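Local atomic coordinates of putative carboxynorspermidine decarboxylase protein (Sinorhizobium meliloti, PDB entry 3MT1), a protein that probably catalyses the pyridoxal 5'-phosphate-dependent decarboxylation of carboxynorspermidine and carboxyspermidine, giving norspermidine and spermidine. Residues 22-25 with 26-30; 354-357 with 358-361. All blocks are in the same frame, centred on the assembly; numbering follows the deposited sequence.

Contact 1 of 2, residues 22-25 with 26-30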
ATOM      1  N   ALA B  22      10.919  -3.101  29.521  1.00 43.32           N
ATOM      2  CA  ALA B  22      10.972  -3.834  30.792  1.00 44.23           C
ATOM      3  C   ALA B  22      11.239  -2.891  32.017  1.00 45.70           C
ATOM      4  O   ALA B  22      10.510  -2.909  33.030  1.00 45.52           O
ATOM      5  CB  ALA B  22      12.026  -4.907  30.699  1.00 44.46           C
ATOM      6  N   HIS B  23      12.276  -2.064  31.901  1.00 46.40           N
ATOM      7  CA  HIS B  23      12.618  -1.076  32.923  1.00 47.92           C
ATOM      8  C   HIS B  23      11.365  -0.262  33.306  1.00 46.72           C
ATOM      9  O   HIS B  23      11.015  -0.173  34.469  1.00 47.06           O
ATOM     10  CB  HIS B  23      13.741  -0.186  32.383  1.00 49.47           C
ATOM     11  CG  HIS B  23      14.192   0.874  33.326  1.00 52.80           C
ATOM     12  ND1 HIS B  23      15.262   0.704  34.176  1.00 57.12           N
ATOM     13  CD2 HIS B  23      13.733   2.129  33.541  1.00 54.02           C
ATOM     14  CE1 HIS B  23      15.436   1.808  34.883  1.00 58.84           C
ATOM     15  NE2 HIS B  23      14.520   2.687  34.517  1.00 57.12           N
ATOM     16  N   VAL B  24      10.656   0.270  32.315  1.00 44.62           N
ATOM     17  CA  VAL B  24       9.419   0.987  32.577  1.00 43.65           C
ATOM     18  C   VAL B  24       8.388   0.101  33.285  1.00 43.57           C
ATOM     19  O   VAL B  24       7.803   0.521  34.277  1.00 44.35           O
ATOM     20  CB  VAL B  24       8.798   1.540  31.282  1.00 42.69           C
ATOM     21  CG1 VAL B  24       7.329   1.944  31.509  1.00 40.86           C
ATOM     22  CG2 VAL B  24       9.640   2.692  30.726  1.00 41.38           C
ATOM     23  N   ARG B  25       8.174  -1.115  32.783  1.00 42.45           N
ATOM     24  CA  ARG B  25       7.226  -2.038  33.388  1.00 43.02           C
ATOM     25  C   ARG B  25       7.598  -2.290  34.855  1.00 45.29           C
ATOM     26  O   ARG B  25       6.744  -2.372  35.727  1.00 45.97           O
ATOM     27  CB  ARG B  25       7.227  -3.372  32.640  1.00 42.30           C
ATOM     28  CG  ARG B  25       6.871  -3.250  31.196  1.00 41.50           C
ATOM     29  CD  ARG B  25       6.923  -4.568  30.409  1.00 42.99           C
ATOM     30  NE  ARG B  25       6.470  -5.735  31.147  1.00 41.92           N
ATOM     31  CZ  ARG B  25       7.300  -6.661  31.627  1.00 43.15           C
ATOM     32  NH1 ARG B  25       8.609  -6.559  31.418  1.00 41.22           N
ATOM     33  NH2 ARG B  25       6.825  -7.696  32.308  1.00 42.76           N
ATOM     34  N   GLU B  26       8.889  -2.404  35.108  1.00 46.67           N
ATOM     35  CA  GLU B  26       9.397  -2.735  36.418  1.00 49.40           C
ATOM     36  C   GLU B  26       9.173  -1.539  37.394  1.00 49.88           C
ATOM     37  O   GLU B  26       8.624  -1.705  38.498  1.00 50.52           O
ATOM     38  CB  GLU B  26      10.879  -3.084  36.229  1.00 50.91           C
ATOM     39  CG  GLU B  26      11.653  -3.547  37.440  1.00 57.79           C
ATOM     40  CD  GLU B  26      13.171  -3.400  37.210  1.00 64.72           C
ATOM     41  OE1 GLU B  26      13.593  -3.349  36.019  1.00 67.05           O
ATOM     42  OE2 GLU B  26      13.938  -3.341  38.200  1.00 65.55           O
ATOM     43  N   LYS B  27       9.559  -0.341  36.948  1.00 48.97           N
ATOM     44  CA  LYS B  27       9.484   0.887  37.745  1.00 49.05           C
ATOM     45  C   LYS B  27       8.064   1.355  37.960  1.00 48.88           C
ATOM     46  O   LYS B  27       7.743   1.883  39.026  1.00 50.62           O
ATOM     47  CB  LYS B  27      10.256   2.016  37.067  1.00 49.47           C
ATOM     48  CG  LYS B  27      11.754   1.814  36.963  1.00 48.95           C
ATOM     49  CD  LYS B  27      12.360   1.337  38.262  1.00 48.84           C
ATOM     50  CE  LYS B  27      13.852   1.463  38.210  1.00 53.09           C
ATOM     51  NZ  LYS B  27      14.525   0.779  39.346  1.00 55.20           N
ATOM     52  N   SER B  28       7.215   1.144  36.958  1.00 46.88           N
ATOM     53  CA  SER B  28       5.882   1.703  36.935  1.00 46.57           C
ATOM     54  C   SER B  28       4.866   0.708  37.403  1.00 46.78           C
ATOM     55  O   SER B  28       3.866   1.103  37.975  1.00 47.32           O
ATOM     56  CB  SER B  28       5.494   2.144  35.509  1.00 45.69           C
ATOM     57  OG  SER B  28       5.571   1.055  34.595  1.00 43.00           O
ATOM     58  N   GLY B  29       5.090  -0.580  37.119  1.00 43.52           N
ATOM     59  CA  GLY B  29       4.050  -1.607  37.279  1.00 43.42           C
ATOM     60  C   GLY B  29       2.999  -1.526  36.178  1.00 43.26           C
ATOM     61  O   GLY B  29       1.958  -2.190  36.230  1.00 43.48           O
ATOM     62  N   ALA B  30       3.255  -0.694  35.172  1.00 43.26           N
ATOM     63  CA  ALA B  30       2.362  -0.589  34.036  1.00 42.52           C
ATOM     64  C   ALA B  30       2.694  -1.771  33.124  1.00 42.55           C
ATOM     65  O   ALA B  30       3.796  -2.329  33.194  1.00 43.46           O
ATOM     66  CB  ALA B  30       2.544   0.739  33.332  1.00 41.70           C
TER

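Contact 2 of 2, residues 354-357 with 358-361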
ATOM      1  N   GLU B 354      11.540 -14.972   2.158  1.00 37.62           N
ATOM      2  CA  GLU B 354      11.886 -14.465   0.855  1.00 37.14           C
ATOM      3  C   GLU B 354      10.599 -14.522   0.042  1.00 35.55           C
ATOM      4  O   GLU B 354       9.892 -15.532   0.087  1.00 35.62           O
ATOM      5  CB  GLU B 354      12.914 -15.394   0.252  1.00 40.41           C
ATOM      6  CG  GLU B 354      14.015 -14.756  -0.582  1.00 47.00           C
ATOM      7  CD  GLU B 354      15.136 -15.780  -0.940  1.00 56.85           C
ATOM      8  OE1 GLU B 354      14.826 -17.003  -1.082  1.00 62.13           O
ATOM      9  OE2 GLU B 354      16.317 -15.366  -1.084  1.00 57.41           O
ATOM     10  N   PHE B 355      10.285 -13.432  -0.668  1.00 33.19           N
ATOM     11  CA  PHE B 355       9.088 -13.367  -1.479  1.00 32.32           C
ATOM     12  C   PHE B 355       9.436 -13.673  -2.918  1.00 33.96           C
ATOM     13  O   PHE B 355      10.395 -13.136  -3.467  1.00 35.92           O
ATOM     14  CB  PHE B 355       8.357 -12.038  -1.324  1.00 30.72           C
ATOM     15  CG  PHE B 355       7.990 -11.702   0.124  1.00 30.31           C
ATOM     16  CD1 PHE B 355       8.762 -10.815   0.870  1.00 28.51           C
ATOM     17  CD2 PHE B 355       6.884 -12.300   0.738  1.00 28.56           C
ATOM     18  CE1 PHE B 355       8.434 -10.523   2.195  1.00 28.69           C
ATOM     19  CE2 PHE B 355       6.554 -12.027   2.039  1.00 25.75           C
ATOM     20  CZ  PHE B 355       7.311 -11.134   2.780  1.00 27.99           C
ATOM     21  N   THR B 356       8.674 -14.577  -3.521  1.00 34.27           N
ATOM     22  CA  THR B 356       9.027 -15.124  -4.796  1.00 34.58           C
ATOM     23  C   THR B 356       7.927 -14.799  -5.801  1.00 34.32           C
ATOM     24  O   THR B 356       6.868 -14.279  -5.438  1.00 33.59           O
ATOM     25  CB  THR B 356       9.131 -16.629  -4.664  1.00 37.22           C
ATOM     26  OG1 THR B 356       7.823 -17.143  -4.439  1.00 34.81           O
ATOM     27  CG2 THR B 356      10.023 -17.007  -3.489  1.00 36.13           C
ATOM     28  N   TYR B 357       8.166 -15.142  -7.058  1.00 35.14           N
ATOM     29  CA  TYR B 357       7.185 -14.972  -8.112  1.00 34.05           C
ATOM     30  C   TYR B 357       5.814 -15.551  -7.735  1.00 33.56           C
ATOM     31  O   TYR B 357       4.757 -14.935  -7.972  1.00 31.86           O
ATOM     32  CB  TYR B 357       7.702 -15.593  -9.434  1.00 36.30           C
ATOM     33  CG  TYR B 357       6.663 -15.565 -10.505  1.00 33.87           C
ATOM     34  CD1 TYR B 357       6.360 -14.370 -11.159  1.00 32.85           C
ATOM     35  CD2 TYR B 357       5.943 -16.706 -10.838  1.00 35.10           C
ATOM     36  CE1 TYR B 357       5.393 -14.322 -12.143  1.00 33.53           C
ATOM     37  CE2 TYR B 357       4.952 -16.669 -11.826  1.00 34.71           C
ATOM     38  CZ  TYR B 357       4.693 -15.465 -12.461  1.00 33.28           C
ATOM     39  OH  TYR B 357       3.721 -15.369 -13.396  1.00 34.00           O
ATOM     40  N   ALA B 358       5.836 -16.737  -7.149  1.00 35.29           N
ATOM     41  CA  ALA B 358       4.606 -17.424  -6.781  1.00 35.80           C
ATOM     42  C   ALA B 358       3.812 -16.620  -5.722  1.00 33.66           C
ATOM     43  O   ALA B 358       2.592 -16.652  -5.722  1.00 34.10           O
ATOM     44  CB  ALA B 358       4.917 -18.845  -6.296  1.00 38.69           C
ATOM     45  N   ASP B 359       4.486 -15.894  -4.827  1.00 31.71           N
ATOM     46  CA  ASP B 359       3.774 -14.970  -3.960  1.00 29.52           C
ATOM     47  C   ASP B 359       3.108 -13.911  -4.813  1.00 27.52           C
ATOM     48  O   ASP B 359       1.917 -13.712  -4.716  1.00 28.06           O
ATOM     49  CB  ASP B 359       4.710 -14.342  -2.942  1.00 29.19           C
ATOM     50  CG  ASP B 359       5.196 -15.335  -1.930  1.00 34.26           C
ATOM     51  OD1 ASP B 359       4.350 -15.946  -1.263  1.00 38.11           O
ATOM     52  OD2 ASP B 359       6.432 -15.537  -1.795  1.00 41.74           O
ATOM     53  N   TYR B 360       3.852 -13.253  -5.693  1.00 26.16           N
ATOM     54  CA  TYR B 360       3.239 -12.247  -6.547  1.00 24.91           C
ATOM     55  C   TYR B 360       2.037 -12.784  -7.303  1.00 26.47           C
ATOM     56  O   TYR B 360       0.959 -12.209  -7.220  1.00 25.05           O
ATOM     57  CB  TYR B 360       4.262 -11.674  -7.522  1.00 24.37           C
ATOM     58  CG  TYR B 360       3.699 -10.811  -8.621  1.00 21.45           C
ATOM     59  CD1 TYR B 360       3.141  -9.548  -8.352  1.00 21.06           C
ATOM     60  CD2 TYR B 360       3.785 -11.224  -9.943  1.00 21.97           C
ATOM     61  CE1 TYR B 360       2.650  -8.745  -9.403  1.00 22.66           C
ATOM     62  CE2 TYR B 360       3.309 -10.455 -10.980  1.00 20.28           C
ATOM     63  CZ  TYR B 360       2.751  -9.237 -10.717  1.00 23.16           C
ATOM     64  OH  TYR B 360       2.322  -8.498 -11.774  1.00 27.49           O
ATOM     65  N   GLU B 361       2.230 -13.918  -8.000  1.00 29.38           N
ATOM     66  CA  GLU B 361       1.229 -14.454  -8.920  1.00 31.38           C
ATOM     67  C   GLU B 361      -0.037 -14.809  -8.172  1.00 33.06           C
ATOM     68  O   GLU B 361      -1.155 -14.526  -8.642  1.00 32.65           O
ATOM     69  CB  GLU B 361       1.735 -15.705  -9.628  1.00 33.93           C
ATOM     70  CG  GLU B 361       0.967 -15.997 -10.892  1.00 37.65           C
ATOM     71  CD  GLU B 361       1.194 -17.378 -11.449  1.00 46.14           C
ATOM     72  OE1 GLU B 361       1.347 -17.502 -12.701  1.00 48.50           O
ATOM     73  OE2 GLU B 361       1.207 -18.333 -10.643  1.00 49.83           O
TER

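Contact 1 of 2, residues 22-25 with 26-30
Glu26 begins the final turn of helix 11-28 by giving its backbone N-H to Ala22 O, with N and O 2.7 Å apart. Its CB rests against the same carbonyl, 3.2 Å from Ala22 O, and the rest of the chain runs out extended, as suits a glutamate on an exposed helix surface.

Lys27 repeats the i to i+4 bond, its N lying 2.9 Å from His23 O, and adds a side-chain contact. With His23 CG anti to the backbone N (chi1 180°), the imidazole reaches forward to the aliphatic part of the lysine. Lys27 CG then sits over one face of the ring, 4.1 Å from the His23 centroid and shifted toward the rim, in a CH-pi contact; Lys27 CE comes to 3.7 Å from His23 CE1. A lysine suits this place because its methylenes can cover a ring while the ammonium group continues beyond it. His23 NE2 is hydrogen-bonded to Asp210 of helix 209-223, so the ring is held from its far end as well as covered on one face.

Ser28, the last helical residue, is buried and gives its N-H to Val24 O. Its OG accepts the N-H of Ala30 (3.0 Å from Ala30 N), an ST turn that carries the chain out of the helix toward strand 31-35, the first strand of the alpha/beta barrel. Serine suits a buried helix end because its short hydroxyl stays beside its own backbone, where it can take up an N-H beyond the last helical turn.

Gly29 breaks the helical path with a positive phi (74°), which glycine accepts readily, yet its N-H still bonds to Arg25 O.

Ala30 brings its carbonyl back over Arg25, O lying 3.4 Å from Arg25 CA in a CA-H...O contact. Its small methyl meets Ile227 of strand 226-229, while the Arg25 guanidinium is engaged in a salt bridge with Asp53.

Contact 2 of 2, residues 354-357 with 358-361
Thr356 O accepts the N-H of Tyr360, with O and N 3.2 Å apart, and Tyr357 O accepts that of Glu361 at 2.7 Å, so the extended chain turns into helix 357-362 right after Thr356.

The side chain that ties this turn together is Asp359. Its CG lies anti to its own carbonyl carbon (chi1 -69°), which directs the carboxylate back toward the helix start. There OD2 takes the backbone N-H of Thr356 on its anti lone pair, 3.0 Å from Thr356 N and almost straight (166°). The Thr356 hydroxyl adds a weak bond to the same oxygen; threonine suits the place because hydroxyl and backbone N-H can both turn to it. OD2 also forms a salt bridge with Arg353, so several donors gather on one acidic oxygen and would be expected to favour its charged form. The Asp359 carboxylate stands steeply to the plane of the Phe355 ring, and Phe355 CB lies 4.0 Å from Asp359 OD2; phenylalanine fits here because its ring is buried against Trp331 and Met337.

Glu361 CB packs over one face of the Tyr357 ring, 4.0 Å from Tyr357 CE2, and Tyr357 CE1 meets Tyr360 CD2 at 4.1 Å, close to the plane of the Tyr360 ring. Tyr357 and Glu361 both face the second subunit: Tyr357 makes a cation-pi contact with Arg64 of that chain, and Glu361 OE1 forms a salt bridge with Arg69 of the second subunit.

With Thr356 as N-cap and Asp359 three residues on, the bond back to Thr356 N is the N3-to-N-cap half of a capping box, opening a short helix whose Tyr357 and Glu361 lie at the dimer interface.

Overall arrangement
Contact 1 comes first along the chain and closes long before contact 2 opens. Their centres are 42 Å apart, with about 28 Å between nearest atoms, on opposite sides of the chain's centre, and they share no helix or strand. Contact 1 ends helix 11-28, which leads from strand 6-10 of the mixed sheet into strand 31-35 of the eight-stranded parallel barrel. Contact 2 starts helix 357-362, just after strand 349-353 of that mixed sheet. Contact 1 is touched by no other chain of the dimer, whereas contact 2, near the C-terminus, packs against the second subunit. Both lie away from the predicted substrate residues Glu233 and Asp269.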